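Local coordinates for protein free methionine-R-sulfoxide reductase (PDB 1F5M) that catalyses the thioredoxin-linked reduction of the R-enantiomer of free methionine sulfoxide to methionine, helping to protect yeast against oxidative stress, at residues 13-18 with 22-27; 52-57 with 62-67; 71-74 with 78-81; 102-107 with 134-139; 30-35 with 174-179. All blocks are in the same frame, centred on the assembly; numbering follows the deposited sequence.

Interaction 1 of 5, residues 13-18 with 22-27; sequences VNYSSN and EEILEQ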
# COMPACT_ATOMS: atom_id res chain seq x y z
N VAL B 13 6.50 -10.74 -8.04
CA VAL B 13 6.03 -9.74 -8.98
C VAL B 13 7.03 -9.58 -10.13
O VAL B 13 6.93 -8.68 -10.96
CB VAL B 13 5.78 -8.43 -8.14
CG1 VAL B 13 6.27 -7.23 -8.83
CG2 VAL B 13 4.31 -8.35 -7.74
N ASN B 14 8.01 -10.49 -10.19
CA ASN B 14 9.02 -10.45 -11.24
C ASN B 14 8.80 -11.65 -12.15
O ASN B 14 9.20 -12.77 -11.82
CB ASN B 14 10.44 -10.52 -10.66
CG ASN B 14 10.82 -9.27 -9.87
OD1 ASN B 14 10.42 -8.15 -10.22
ND2 ASN B 14 11.62 -9.45 -8.83
N TYR B 15 8.13 -11.43 -13.27
CA TYR B 15 7.90 -12.49 -14.24
C TYR B 15 7.73 -11.84 -15.59
O TYR B 15 7.48 -10.64 -15.68
CB TYR B 15 6.68 -13.31 -13.87
CG TYR B 15 5.50 -12.47 -13.50
CD1 TYR B 15 4.62 -11.98 -14.47
CD2 TYR B 15 5.25 -12.17 -12.16
CE1 TYR B 15 3.52 -11.22 -14.11
CE2 TYR B 15 4.15 -11.40 -11.79
CZ TYR B 15 3.30 -10.93 -12.76
OH TYR B 15 2.28 -10.14 -12.37
N SER B 16 7.86 -12.63 -16.65
CA SER B 16 7.77 -12.08 -17.99
C SER B 16 6.37 -11.67 -18.34
O SER B 16 5.40 -12.27 -17.87
CB SER B 16 8.28 -13.08 -19.03
OG SER B 16 7.19 -13.53 -19.82
N SER B 17 6.27 -10.64 -19.16
CA SER B 17 4.98 -10.14 -19.63
C SER B 17 4.53 -10.98 -20.82
O SER B 17 3.48 -10.70 -21.41
CB SER B 17 5.10 -8.67 -20.04
OG SER B 17 6.13 -8.51 -21.03
N ASN B 18 5.31 -12.02 -21.16
CA ASN B 18 4.96 -12.92 -22.28
C ASN B 18 4.12 -14.07 -21.80
O ASN B 18 3.74 -14.93 -22.59
CB ASN B 18 6.20 -13.51 -22.98
CG ASN B 18 6.95 -12.50 -23.82
OD1 ASN B 18 6.34 -11.61 -24.43
ND2 ASN B 18 8.27 -12.63 -23.87
N GLU B 22 -4.25 -16.02 -18.27
CA GLU B 22 -4.62 -17.08 -17.34
C GLU B 22 -3.44 -17.48 -16.47
O GLU B 22 -3.60 -17.70 -15.27
CB GLU B 22 -5.17 -18.31 -18.09
CG GLU B 22 -6.31 -17.96 -19.10
CD GLU B 22 -7.39 -16.99 -18.54
OE1 GLU B 22 -8.13 -17.40 -17.60
OE2 GLU B 22 -7.51 -15.83 -19.05
N GLU B 23 -2.26 -17.58 -17.06
CA GLU B 23 -1.05 -17.96 -16.30
C GLU B 23 -0.74 -16.94 -15.21
O GLU B 23 -0.43 -17.29 -14.06
CB GLU B 23 0.19 -18.03 -17.20
CG GLU B 23 0.23 -19.13 -18.22
CD GLU B 23 1.59 -19.22 -18.91
OE1 GLU B 23 2.01 -18.21 -19.55
OE2 GLU B 23 2.25 -20.29 -18.81
N ILE B 24 -0.76 -15.66 -15.60
CA ILE B 24 -0.47 -14.57 -14.70
C ILE B 24 -1.43 -14.53 -13.51
O ILE B 24 -1.03 -14.37 -12.36
CB ILE B 24 -0.51 -13.23 -15.47
CG1 ILE B 24 0.63 -13.21 -16.50
CG2 ILE B 24 -0.42 -12.05 -14.52
CD1 ILE B 24 0.69 -11.93 -17.29
N LEU B 25 -2.71 -14.69 -13.76
CA LEU B 25 -3.67 -14.63 -12.67
C LEU B 25 -3.62 -15.88 -11.81
O LEU B 25 -3.86 -15.83 -10.58
CB LEU B 25 -5.08 -14.41 -13.25
CG LEU B 25 -5.21 -13.15 -14.12
CD1 LEU B 25 -6.66 -12.94 -14.55
CD2 LEU B 25 -4.73 -11.95 -13.33
N GLU B 26 -3.32 -17.01 -12.43
CA GLU B 26 -3.27 -18.22 -11.65
C GLU B 26 -2.04 -18.13 -10.74
O GLU B 26 -2.07 -18.56 -9.60
CB GLU B 26 -3.20 -19.46 -12.55
CG GLU B 26 -3.33 -20.75 -11.74
CD GLU B 26 -4.35 -20.63 -10.58
OE1 GLU B 26 -5.59 -20.44 -10.88
OE2 GLU B 26 -3.88 -20.74 -9.39
N GLN B 27 -0.96 -17.56 -11.26
CA GLN B 27 0.26 -17.39 -10.47
C GLN B 27 0.05 -16.43 -9.33
O GLN B 27 0.72 -16.51 -8.30
CB GLN B 27 1.40 -16.84 -11.33
CG GLN B 27 2.39 -17.89 -11.79
CD GLN B 27 3.39 -17.35 -12.80
OE1 GLN B 27 3.98 -16.26 -12.61
NE2 GLN B 27 3.61 -18.12 -13.89

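Interaction 2 of 5, residues 52-57 with 62-67; sequences LIWHAY and VDINWA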
# COMPACT_ATOMS: atom_id res chain seq x y z
N LEU B 52 0.57 -7.47 -5.73
CA LEU B 52 0.40 -8.60 -6.65
C LEU B 52 -0.55 -8.13 -7.78
O LEU B 52 -0.21 -8.22 -8.98
CB LEU B 52 -0.24 -9.81 -5.91
CG LEU B 52 0.72 -10.63 -5.02
CD1 LEU B 52 0.00 -11.81 -4.31
CD2 LEU B 52 1.85 -11.17 -5.94
N ILE B 53 -1.67 -7.54 -7.38
CA ILE B 53 -2.69 -7.08 -8.35
C ILE B 53 -2.13 -6.01 -9.28
O ILE B 53 -2.27 -6.09 -10.49
CB ILE B 53 -3.91 -6.54 -7.61
CG1 ILE B 53 -4.56 -7.69 -6.82
CG2 ILE B 53 -4.92 -5.91 -8.60
CD1 ILE B 53 -5.56 -7.21 -5.81
N TRP B 54 -1.42 -5.05 -8.69
CA TRP B 54 -0.87 -3.93 -9.43
C TRP B 54 0.06 -4.44 -10.54
O TRP B 54 -0.09 -4.08 -11.71
CB TRP B 54 -0.05 -2.99 -8.47
CG TRP B 54 0.69 -1.91 -9.26
CD1 TRP B 54 1.85 -2.04 -9.96
CD2 TRP B 54 0.22 -0.60 -9.52
NE1 TRP B 54 2.14 -0.89 -10.64
CE2 TRP B 54 1.15 0.02 -10.39
CE3 TRP B 54 -0.92 0.13 -9.12
CZ2 TRP B 54 0.99 1.34 -10.86
CZ3 TRP B 54 -1.08 1.44 -9.59
CH2 TRP B 54 -0.12 2.04 -10.45
N HIS B 55 1.06 -5.25 -10.16
CA HIS B 55 2.01 -5.76 -11.11
C HIS B 55 1.42 -6.71 -12.14
O HIS B 55 1.87 -6.71 -13.29
CB HIS B 55 3.17 -6.41 -10.37
CG HIS B 55 4.01 -5.42 -9.63
ND1 HIS B 55 4.98 -4.65 -10.25
CD2 HIS B 55 3.94 -4.97 -8.36
CE1 HIS B 55 5.46 -3.76 -9.39
NE2 HIS B 55 4.83 -3.94 -8.23
N ALA B 56 0.46 -7.52 -11.74
CA ALA B 56 -0.19 -8.41 -12.71
C ALA B 56 -0.84 -7.58 -13.83
O ALA B 56 -0.64 -7.84 -15.04
CB ALA B 56 -1.27 -9.25 -12.05
N TYR B 57 -1.62 -6.58 -13.45
CA TYR B 57 -2.26 -5.78 -14.49
C TYR B 57 -1.30 -4.96 -15.31
O TYR B 57 -1.56 -4.73 -16.50
CB TYR B 57 -3.37 -4.89 -13.90
CG TYR B 57 -4.61 -5.72 -13.72
CD1 TYR B 57 -4.83 -6.44 -12.55
CD2 TYR B 57 -5.49 -5.92 -14.81
CE1 TYR B 57 -5.86 -7.36 -12.46
CE2 TYR B 57 -6.53 -6.84 -14.72
CZ TYR B 57 -6.70 -7.56 -13.55
OH TYR B 57 -7.65 -8.56 -13.46
N VAL B 62 -2.62 -3.43 -19.07
CA VAL B 62 -3.83 -2.70 -18.79
C VAL B 62 -3.22 -1.47 -18.09
O VAL B 62 -2.41 -1.61 -17.14
CB VAL B 62 -4.74 -3.49 -17.82
CG1 VAL B 62 -5.93 -2.62 -17.42
CG2 VAL B 62 -5.29 -4.76 -18.52
N ASP B 63 -3.56 -0.27 -18.55
CA ASP B 63 -2.97 0.94 -17.98
C ASP B 63 -3.65 1.33 -16.67
O ASP B 63 -4.34 2.34 -16.59
CB ASP B 63 -3.07 2.06 -19.02
CG ASP B 63 -2.15 3.21 -18.76
OD1 ASP B 63 -1.27 3.19 -17.85
OD2 ASP B 63 -2.28 4.18 -19.51
N ILE B 64 -3.48 0.51 -15.63
CA ILE B 64 -4.12 0.81 -14.35
C ILE B 64 -3.39 1.92 -13.59
O ILE B 64 -2.20 2.17 -13.83
CB ILE B 64 -4.21 -0.45 -13.44
CG1 ILE B 64 -2.79 -0.95 -13.11
CG2 ILE B 64 -5.01 -1.56 -14.16
CD1 ILE B 64 -2.74 -1.76 -11.88
N ASN B 65 -4.12 2.62 -12.72
CA ASN B 65 -3.61 3.70 -11.89
C ASN B 65 -3.93 3.45 -10.42
O ASN B 65 -3.51 4.22 -9.57
CB ASN B 65 -4.13 5.09 -12.31
CG ASN B 65 -5.64 5.16 -12.50
OD1 ASN B 65 -6.22 4.39 -13.26
ND2 ASN B 65 -6.27 6.13 -11.85
N TRP B 66 -4.63 2.37 -10.12
CA TRP B 66 -4.89 2.12 -8.71
C TRP B 66 -5.28 0.70 -8.51
O TRP B 66 -6.05 0.14 -9.33
CB TRP B 66 -6.00 3.01 -8.21
CG TRP B 66 -5.93 3.35 -6.78
CD1 TRP B 66 -5.25 4.41 -6.24
CD2 TRP B 66 -6.61 2.71 -5.69
NE1 TRP B 66 -5.47 4.47 -4.90
CE2 TRP B 66 -6.29 3.45 -4.52
CE3 TRP B 66 -7.45 1.60 -5.58
CZ2 TRP B 66 -6.78 3.12 -3.26
CZ3 TRP B 66 -7.95 1.27 -4.32
CH2 TRP B 66 -7.61 2.04 -3.17
N ALA B 67 -4.73 0.07 -7.47
CA ALA B 67 -5.11 -1.30 -7.16
C ALA B 67 -5.02 -1.40 -5.69
O ALA B 67 -3.91 -1.25 -5.10
CB ALA B 67 -4.18 -2.34 -7.86

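Interaction 3 of 5, residues 71-74 with 78-81; sequences VTQA and NTLI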
# COMPACT_ATOMS: atom_id res chain seq x y z
N VAL B 71 -12.06 -1.50 3.60
CA VAL B 71 -12.51 -2.56 4.48
C VAL B 71 -13.61 -1.95 5.30
O VAL B 71 -13.61 -0.75 5.57
CB VAL B 71 -11.36 -3.05 5.42
CG1 VAL B 71 -10.16 -3.58 4.58
CG2 VAL B 71 -10.93 -1.89 6.32
N THR B 72 -14.56 -2.78 5.69
CA THR B 72 -15.70 -2.29 6.44
C THR B 72 -15.23 -1.83 7.80
O THR B 72 -14.51 -2.55 8.50
CB THR B 72 -16.79 -3.39 6.53
OG1 THR B 72 -17.13 -3.81 5.21
CG2 THR B 72 -18.06 -2.87 7.23
N GLN B 73 -15.58 -0.60 8.15
CA GLN B 73 -15.21 -0.06 9.44
C GLN B 73 -15.82 -0.96 10.51
O GLN B 73 -17.01 -1.29 10.45
CB GLN B 73 -15.74 1.36 9.60
CG GLN B 73 -15.43 1.95 10.96
CD GLN B 73 -16.06 3.32 11.17
OE1 GLN B 73 -17.13 3.63 10.62
NE2 GLN B 73 -15.41 4.16 11.98
N ALA B 74 -15.01 -1.36 11.49
CA ALA B 74 -15.50 -2.21 12.58
C ALA B 74 -16.62 -1.46 13.30
O ALA B 74 -17.71 -1.99 13.52
CB ALA B 74 -14.38 -2.53 13.55
N ASN B 78 -21.59 -0.24 7.70
CA ASN B 78 -22.21 0.39 6.53
C ASN B 78 -21.25 1.43 5.99
O ASN B 78 -21.65 2.31 5.22
CB ASN B 78 -23.53 1.07 6.87
CG ASN B 78 -24.74 0.22 6.50
OD1 ASN B 78 -24.86 -0.27 5.37
ND2 ASN B 78 -25.64 0.04 7.47
N THR B 79 -19.99 1.33 6.40
CA THR B 79 -18.98 2.26 5.96
C THR B 79 -17.69 1.52 5.60
O THR B 79 -17.36 0.53 6.23
CB THR B 79 -18.74 3.29 7.08
OG1 THR B 79 -19.92 4.09 7.18
CG2 THR B 79 -17.57 4.18 6.77
N LEU B 80 -17.02 1.99 4.55
CA LEU B 80 -15.74 1.43 4.07
C LEU B 80 -14.63 2.41 4.42
O LEU B 80 -14.77 3.61 4.20
CB LEU B 80 -15.76 1.26 2.55
CG LEU B 80 -16.69 0.21 1.95
CD1 LEU B 80 -16.71 0.41 0.41
CD2 LEU B 80 -16.19 -1.19 2.29
N ILE B 81 -13.54 1.91 4.96
CA ILE B 81 -12.38 2.74 5.31
C ILE B 81 -11.22 2.32 4.39
O ILE B 81 -11.00 1.11 4.18
CB ILE B 81 -11.90 2.49 6.73
CG1 ILE B 81 -13.08 2.52 7.69
CG2 ILE B 81 -10.91 3.55 7.15
CD1 ILE B 81 -12.60 2.24 9.11

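Interaction 4 of 5, residues 102-107 with 134-139; sequences GTAAST and VVPIIS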
# COMPACT_ATOMS: atom_id res chain seq x y z
N GLY B 102 -18.89 1.74 -2.95
CA GLY B 102 -19.99 1.66 -2.00
C GLY B 102 -21.13 0.80 -2.53
O GLY B 102 -21.85 0.14 -1.77
N THR B 103 -21.31 0.75 -3.84
CA THR B 103 -22.40 -0.08 -4.36
C THR B 103 -21.98 -1.57 -4.40
O THR B 103 -22.81 -2.48 -4.20
CB THR B 103 -22.83 0.46 -5.68
OG1 THR B 103 -23.15 1.84 -5.50
CG2 THR B 103 -24.07 -0.27 -6.21
N ALA B 104 -20.69 -1.83 -4.61
CA ALA B 104 -20.24 -3.22 -4.60
C ALA B 104 -20.47 -3.77 -3.20
O ALA B 104 -20.72 -4.97 -3.01
CB ALA B 104 -18.77 -3.32 -4.93
N ALA B 105 -20.33 -2.89 -2.21
CA ALA B 105 -20.49 -3.26 -0.80
C ALA B 105 -21.94 -3.46 -0.38
O ALA B 105 -22.24 -4.45 0.28
CB ALA B 105 -19.79 -2.21 0.12
N SER B 106 -22.82 -2.54 -0.74
CA SER B 106 -24.23 -2.68 -0.39
C SER B 106 -24.95 -3.83 -1.15
O SER B 106 -25.74 -4.58 -0.56
CB SER B 106 -24.97 -1.36 -0.67
OG SER B 106 -24.78 -1.00 -2.03
N THR B 107 -24.67 -3.97 -2.45
CA THR B 107 -25.32 -5.00 -3.26
C THR B 107 -24.65 -6.36 -3.16
O THR B 107 -25.23 -7.38 -3.54
CB THR B 107 -25.35 -4.62 -4.78
OG1 THR B 107 -24.03 -4.75 -5.32
CG2 THR B 107 -25.84 -3.20 -4.99
N VAL B 134 -14.83 -3.37 -9.13
CA VAL B 134 -14.84 -3.52 -7.67
C VAL B 134 -15.48 -4.83 -7.31
O VAL B 134 -16.60 -5.14 -7.73
CB VAL B 134 -15.61 -2.40 -6.94
CG1 VAL B 134 -15.45 -2.58 -5.43
CG2 VAL B 134 -15.08 -1.07 -7.37
N VAL B 135 -14.72 -5.62 -6.56
CA VAL B 135 -15.15 -6.94 -6.13
C VAL B 135 -15.29 -6.99 -4.60
O VAL B 135 -14.30 -6.76 -3.83
CB VAL B 135 -14.13 -8.00 -6.61
CG1 VAL B 135 -14.51 -9.40 -6.15
CG2 VAL B 135 -13.98 -7.93 -8.12
N PRO B 136 -16.50 -7.30 -4.12
CA PRO B 136 -16.67 -7.37 -2.65
C PRO B 136 -16.11 -8.64 -1.99
O PRO B 136 -16.20 -9.74 -2.54
CB PRO B 136 -18.17 -7.23 -2.48
CG PRO B 136 -18.69 -7.98 -3.64
CD PRO B 136 -17.76 -7.59 -4.81
N ILE B 137 -15.50 -8.48 -0.81
CA ILE B 137 -14.93 -9.59 -0.07
C ILE B 137 -16.02 -9.98 0.92
O ILE B 137 -16.47 -9.15 1.70
CB ILE B 137 -13.65 -9.12 0.66
CG1 ILE B 137 -12.59 -8.72 -0.40
CG2 ILE B 137 -13.11 -10.20 1.55
CD1 ILE B 137 -11.51 -7.81 0.17
N ILE B 138 -16.43 -11.25 0.88
CA ILE B 138 -17.54 -11.71 1.73
C ILE B 138 -17.15 -12.63 2.87
O ILE B 138 -16.32 -13.51 2.69
CB ILE B 138 -18.61 -12.44 0.85
CG1 ILE B 138 -19.00 -11.54 -0.33
CG2 ILE B 138 -19.80 -12.86 1.71
CD1 ILE B 138 -19.67 -10.25 0.09
N SER B 139 -17.76 -12.44 4.04
CA SER B 139 -17.44 -13.28 5.21
C SER B 139 -18.17 -14.63 5.14
O SER B 139 -19.08 -14.83 4.32
CB SER B 139 -17.88 -12.60 6.50
OG SER B 139 -19.28 -12.39 6.45

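Interaction 5 of 5, residues 30-35 with 174-179; sequences LSYEGL and NKSCVF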
# COMPACT_ATOMS: atom_id res chain seq x y z
N LEU B 30 -1.70 -18.25 -6.48
CA LEU B 30 -0.72 -19.11 -5.81
C LEU B 30 0.24 -18.27 -4.96
O LEU B 30 0.59 -18.67 -3.86
CB LEU B 30 0.08 -19.93 -6.82
CG LEU B 30 -0.76 -20.97 -7.56
CD1 LEU B 30 0.09 -21.71 -8.58
CD2 LEU B 30 -1.37 -21.94 -6.54
N SER B 31 0.68 -17.12 -5.47
CA SER B 31 1.57 -16.26 -4.68
C SER B 31 0.81 -15.72 -3.44
O SER B 31 1.36 -15.66 -2.36
CB SER B 31 2.07 -15.07 -5.51
OG SER B 31 3.03 -15.44 -6.50
N TYR B 32 -0.43 -15.30 -3.61
CA TYR B 32 -1.16 -14.78 -2.47
C TYR B 32 -1.26 -15.84 -1.38
O TYR B 32 -1.10 -15.56 -0.19
CB TYR B 32 -2.56 -14.31 -2.86
CG TYR B 32 -3.35 -13.91 -1.65
CD1 TYR B 32 -3.20 -12.65 -1.11
CD2 TYR B 32 -4.13 -14.85 -0.96
CE1 TYR B 32 -3.77 -12.31 0.07
CE2 TYR B 32 -4.71 -14.52 0.26
CZ TYR B 32 -4.51 -13.23 0.76
OH TYR B 32 -5.00 -12.88 1.98
N GLU B 33 -1.54 -17.07 -1.78
CA GLU B 33 -1.67 -18.19 -0.85
C GLU B 33 -0.34 -18.42 -0.10
O GLU B 33 -0.30 -18.54 1.11
CB GLU B 33 -2.07 -19.43 -1.65
CG GLU B 33 -2.15 -20.76 -0.89
CD GLU B 33 -2.59 -21.89 -1.82
OE1 GLU B 33 -3.68 -21.73 -2.47
OE2 GLU B 33 -1.87 -22.92 -1.91
N GLY B 34 0.76 -18.46 -0.83
CA GLY B 34 2.02 -18.67 -0.17
C GLY B 34 2.44 -17.49 0.71
O GLY B 34 3.06 -17.70 1.75
N LEU B 35 2.13 -16.26 0.28
CA LEU B 35 2.50 -15.06 1.04
C LEU B 35 1.65 -14.85 2.28
O LEU B 35 2.13 -14.25 3.26
CB LEU B 35 2.40 -13.82 0.15
CG LEU B 35 3.49 -13.75 -0.93
CD1 LEU B 35 3.12 -12.73 -1.98
CD2 LEU B 35 4.83 -13.40 -0.27
N ASN B 174 -10.69 -13.85 2.53
CA ASN B 174 -11.60 -14.15 3.65
C ASN B 174 -11.10 -15.31 4.53
O ASN B 174 -11.20 -15.26 5.77
CB ASN B 174 -12.98 -14.52 3.14
CG ASN B 174 -13.88 -15.03 4.25
OD1 ASN B 174 -14.43 -16.14 4.15
ND2 ASN B 174 -14.06 -14.22 5.30
N LYS B 175 -10.59 -16.36 3.88
CA LYS B 175 -10.11 -17.54 4.61
C LYS B 175 -8.75 -17.35 5.23
O LYS B 175 -8.36 -18.11 6.13
CB LYS B 175 -10.03 -18.77 3.69
CG LYS B 175 -11.33 -19.12 3.00
CD LYS B 175 -11.04 -19.58 1.56
CE LYS B 175 -10.65 -21.06 1.48
NZ LYS B 175 -11.85 -21.94 1.75
N SER B 176 -7.99 -16.38 4.74
CA SER B 176 -6.64 -16.16 5.23
C SER B 176 -6.49 -14.99 6.18
O SER B 176 -5.48 -14.86 6.88
CB SER B 176 -5.68 -15.97 4.03
OG SER B 176 -5.89 -14.74 3.36
N CYS B 177 -7.48 -14.12 6.20
CA CYS B 177 -7.39 -12.96 7.05
C CYS B 177 -8.46 -12.95 8.11
O CYS B 177 -9.54 -13.53 7.96
CB CYS B 177 -7.53 -11.68 6.23
SG CYS B 177 -6.39 -11.48 4.85
N VAL B 178 -8.14 -12.27 9.20
CA VAL B 178 -9.06 -12.10 10.29
C VAL B 178 -9.29 -10.58 10.34
O VAL B 178 -8.39 -9.80 10.64
CB VAL B 178 -8.48 -12.58 11.63
CG1 VAL B 178 -9.35 -12.09 12.78
CG2 VAL B 178 -8.43 -14.11 11.66
N PHE B 179 -10.49 -10.17 10.00
CA PHE B 179 -10.81 -8.75 10.01
C PHE B 179 -11.42 -8.35 11.36
O PHE B 179 -11.14 -7.22 11.83
CB PHE B 179 -11.79 -8.45 8.88
CG PHE B 179 -11.15 -8.50 7.54
CD1 PHE B 179 -11.19 -9.66 6.77
CD2 PHE B 179 -10.47 -7.39 7.04
CE1 PHE B 179 -10.56 -9.72 5.53
CE2 PHE B 179 -9.82 -7.44 5.80
CZ PHE B 179 -9.87 -8.60 5.04

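Interaction 1 of 5, residues 13-18 with 22-27
The shortest polar bond here, from N18 N to S16 OG at 2.8 Å, belongs to an ST turn in the loop just beyond Y15, whose ring meets I24 and Q27 of helix 21-36. The turn closes with a bent N-H...O angle of 144°. The contact itself is van der Waals packing. I24 presents its CG2 methyl to the far end of the tyrosine, 3.9 Å from Y15 OH and about as far from CE1, and the two side chains run at roughly a right angle to one another. With CG wedged between backbone N and carbonyl carbon (chi1 46°), the Y15 ring is carried toward the helix. Near the root of the ring Q27 passes in the opposite direction. Its OE1 comes to 4.2 Å from Y15 CG, and its amide stands almost upright to the ring, 88° between planes. Y15 also packs on A56 and S59 of helix 42-59, so the tyrosine lies against both helix 21-36 and helix 42-59, while N14 OD1 bonds K88 NZ of the second subunit. The loop is therefore joined to its own helix by van der Waals fit, with shape doing the work of directional bonds.

Interaction 2 of 5, residues 52-57 with 62-67
W54 of helix 42-59 reaches over the start of strand 64-72, and its indole can be followed atom by atom. Its CB lies 4.2 Å from A67 CB. With CG anti to the backbone N (chi1 173°), the indole is carried out to the strand. There the I64 CD1 methyl covers one face: CE3 is 3.8 Å from it, and the methyl forms a CH-pi contact with the six-membered ring, 26° off the ring normal. Farther out, CZ3 meets the N65 backbone, 3.6 Å from N65 C, and N65 O lies at the ring edge, in its plane. At the rim, CH2 approaches I64 O. A leucine in place of W54 would probably leave the I64 methyl without its aromatic floor and open a gap beside the N65 peptide.

Beside it on the helix, I53 CG2 touches A67 CB at 3.7 Å, and Y57 CB packs equally closely on I64 CG2. The one bond across the contact runs from V62 N to Y57 O, 3.1 Å long and nearly straight at 164°; it ties the emerging chain to the last turns of the helix. Y57 OH bonds D162 of helix 160-176. Opposite D151, N65 and W66 form a classic beta bulge, and the whole is a helix laid on the first strand of the antiparallel sheet of a GAF domain.

Interaction 3 of 5, residues 71-74 with 78-81
Q73 and I81 make the closest side-chain contact between 71-74 and 78-81: Q73 CB lies 3.3 Å from I81 CD1, and Q73 CG is hardly farther from the same methyl. The chains cross at a slant, the isoleucine tip lying against the aliphatic root of the glutamine. Around this point the backbones are laced as antiparallel strands. V71 and I81 are a hydrogen-bonded pair, with V71 N donating to I81 O at 2.9 Å and I81 N returning a bond to V71 O at 2.7 Å, close to straight at 172°. T72 and L80 form the next, non-hydrogen-bonded pair. One step on, Q73 N donates to T79 O from 31° out of the carbonyl plane.

Toward the turn the contact slackens. With CG anti to the backbone N (chi1 177°) and the chain extended beyond it, Q73 runs alongside T79, yet its OE1 comes no nearer than 3.9 Å to T79 CB, and T79 OG1 finds its partner in Q95. A74 and N78, where the strands part, lie exposed. A glycine in place of Q73 would probably leave I81 CD1 without the aliphatic carbons it rests on and open a gap beside it. On the face that T72 and L80 share, T72 OG1 sits 4.0 Å from L80 CD2 but bonds T144 O, and L80 packs on C101 and A105 of helix 99-107. I81 in turn touches N41 of the second subunit. The chemistry implies that backbone bonds set the register, whereas the glutamine joins in mainly through its carbon chain, its amide oxygen lying only loosely beside T79.

Interaction 4 of 5, residues 102-107 with 134-139
A104 of helix 99-107 presses on V134 and P136, alternate residues of strand 131-138, and the account divides into three kinds of interaction. The first is apolar. A104 CB sits 3.4 Å from V134 CG1, tighter than two such carbons usually lie. CG1 is put there by its torsion, anti to the backbone N (chi1 -175°), which turns the methyl toward A104. The proline ring is a looser neighbour, with its CD 4.4 Å from A104 CB. So small a residue allows the helix backbone to come close, and A104 and P136 are the pair whose CA atoms approach most nearly, at 5.8 Å.

The second kind sets a carbonyl on carbon: A104 O meets the flank of the proline ring, 3.4 Å from P136 CB and a little farther from CG. This is a van der Waals touch.

The third kind is polar and belongs to the helix and the residues just after it. T107 OG1 donates to T103 O at 2.8 Å, and T107 N reaches the same oxygen from the opposite face of its plane, so that T103 O is held by two donors. T103 OG1 in turn bonds G99 O, and T107 OG1 is also bonded to E109 N.

Strand 131-138 thus lies between two layers in the antiparallel sheet of the GAF domain. V134 and P136 face helix 99-107 on one side of the sheet, V135 and I137 meet helix 160-176 on the other, and the strand is hydrogen-bonded to 111-113 and to 144-152 as its neighbours.

Interaction 5 of 5, residues 30-35 with 174-179
Y32 of helix 21-36 reaches S176 and C177 in the C-terminal segment 174-179. Just before it, S31 turns elsewhere: its OG is bonded to H12 ND1 and to Q27 O, and L52 of helix 42-59 packs beside it. At Y32 the ring leaves the helix with CG anti to the backbone N (chi1 174°) and extends toward the other helix. Y32 OH donates to S176 OG at 2.5 Å, a very short bond whose exact length is best taken with caution. The serine oxygen lies at the ring edge, in its plane, 3.3 Å from both CE2 and CZ. S176 OG is also bonded to L172 O, one turn back in its own helix, so the hydroxyl of tyrosine joins a polar chain in a buried setting. C177 SG stands 3.5 Å from Y32 OH as a second neighbour. The phenol belongs to the helical layer of the GAF fold: its ring packs on L169, L172 and I173 of helix 160-176 and on N45 of helix 42-59. One turn on, L35 faces the second subunit, its O bonded to Q92 NE2 of that chain and its side chain lying on V89 there.

From the N terminus, the chain first closes a short loop at interaction 1, where the segment leading into helix 21-36 folds back on it. Interaction 5 opens on the same helix and shuts only at the C-terminal end, so interactions 2, 3 and 4 all fall within its span, one after another and without crossing. Interaction 2 joins helix 42-59 to strand 64-72, interaction 3 pairs that strand with 79-85, and interaction 4 sets helix 99-107 on strand 131-138. Y15 and I24 of interaction 1 touch A56 of interaction 2, L52 packs on Y32 of interaction 5, and L80 of interaction 3 meets A105 of interaction 4. Helical layer, sheet and far-side helix thus form one continuous body.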